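Side-chain contact in StAR-related lipid transfer protein 13 (Homo sapiens, PDB 2PSO), which acts as a GTPase-activating protein for RhoA, carries the lipid-binding START domain that forms this chain, and acts as a tumour suppressor in hepatocellular carcinoma cells: residues V83-P86 with P87-L91. Sequence-based numbering, arbitrary orientation.
Sequences VEAP and PSVVL
Val90, in the first turn of helix 87-96, packs its side chain against Val83 and Ala85 of the preceding segment. The CB of Val90 sits 4.0 Å from the carbonyl oxygen of Pro86. Beyond CB the two branches part. CG2 of Val90, which lies beside the backbone N and anti to the carbonyl carbon, rests against the carbonyl oxygens of Pro86 and Ala85, 3.2 and 3.4 Å away, and touches the CB of Ala85 at 3.9 Å and the CG2 of Val83 at 4.0 Å. CG1, anti to the backbone N (chi1 -170°), faces the CG1 of Val83, and the two valines therefore meet tip to tip through both pairs of methyls. The backbone N of Val90 donates to the O of Pro86 over 3.1 Å, with an N-H...O angle of 167° and the donor nearly in line with the C=O bond.

Pro86 occupies the N-cap position, and its carbonyl receives the opening i to i+4 bond of the helix; Pro87, whose ring nitrogen bears no hydrogen, begins the helix where no such donor is required. Within the START domain this junction carries the chain from strand 76-83 into helix 87-96, by way of an inverse gamma turn centred on Glu84. The O of Ala85 accepts a hydrogen bond from the hydroxyl of Ser188 at the start of strand 188-196, while Ile180 of strand 169-182 touches Pro87, Val90 and Leu91.

Toward the more exposed flank, Val89 meets the Pro86 ring at an oblique angle. Its CG2 packs 3.6 Å from the CG of Pro86, whereas CG1 approaches the CB of Ala85 at 4.1 Å. Phe225, in the loop after helix 209-223, touches the side chains of Val83, Ala85 and Val89.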
# COMPACT_ATOMS: atom_id res chain seq x y z
N VAL A 83 8.06 -0.67 13.67
CA VAL A 83 6.93 -0.89 14.57
C VAL A 83 7.32 -1.74 15.77
O VAL A 83 8.06 -2.72 15.63
CB VAL A 83 5.69 -1.45 13.84
CG1 VAL A 83 6.09 -2.19 12.60
CG2 VAL A 83 4.86 -2.35 14.76
N GLU A 84 6.81 -1.33 16.94
CA GLU A 84 7.10 -1.98 18.23
C GLU A 84 6.35 -3.30 18.46
O GLU A 84 5.56 -3.41 19.39
CB GLU A 84 6.75 -1.03 19.39
CG GLU A 84 7.55 0.28 19.42
CD GLU A 84 9.04 0.05 19.62
OE1 GLU A 84 9.42 -0.48 20.69
OE2 GLU A 84 9.82 0.40 18.69
N ALA A 85 6.62 -4.29 17.61
CA ALA A 85 6.04 -5.61 17.73
C ALA A 85 6.81 -6.54 16.79
O ALA A 85 7.27 -6.11 15.73
CB ALA A 85 4.55 -5.57 17.36
N PRO A 86 6.95 -7.81 17.16
CA PRO A 86 7.66 -8.78 16.32
C PRO A 86 6.88 -9.03 15.03
O PRO A 86 5.67 -8.75 14.98
CB PRO A 86 7.68 -10.04 17.18
CG PRO A 86 6.56 -9.86 18.14
CD PRO A 86 6.42 -8.41 18.39
N PRO A 87 7.56 -9.53 13.98
CA PRO A 87 6.96 -9.63 12.65
C PRO A 87 5.62 -10.32 12.57
O PRO A 87 4.63 -9.70 12.18
CB PRO A 87 8.02 -10.39 11.86
CG PRO A 87 9.31 -9.93 12.50
CD PRO A 87 8.98 -9.94 13.96
N SER A 88 5.56 -11.59 12.93
CA SER A 88 4.29 -12.33 12.80
C SER A 88 3.11 -11.64 13.50
O SER A 88 1.98 -11.73 13.03
CB SER A 88 4.44 -13.76 13.30
OG SER A 88 4.39 -13.77 14.71
N VAL A 89 3.34 -10.97 14.61
CA VAL A 89 2.30 -10.11 15.20
C VAL A 89 1.86 -9.00 14.26
O VAL A 89 0.70 -8.96 13.87
CB VAL A 89 2.77 -9.46 16.53
CG1 VAL A 89 1.70 -8.53 17.06
CG2 VAL A 89 3.12 -10.56 17.54
N VAL A 90 2.79 -8.14 13.86
CA VAL A 90 2.51 -7.12 12.83
C VAL A 90 1.76 -7.64 11.61
O VAL A 90 0.92 -6.93 11.03
CB VAL A 90 3.82 -6.48 12.32
CG1 VAL A 90 3.51 -5.27 11.45
CG2 VAL A 90 4.71 -6.10 13.51
N LEU A 91 2.08 -8.87 11.21
CA LEU A 91 1.45 -9.51 10.09
C LEU A 91 -0.02 -9.77 10.39
O LEU A 91 -0.89 -9.51 9.57
CB LEU A 91 2.20 -10.79 9.74
CG LEU A 91 1.75 -11.78 8.64
CD1 LEU A 91 0.62 -12.56 9.18
CD2 LEU A 91 1.37 -11.16 7.30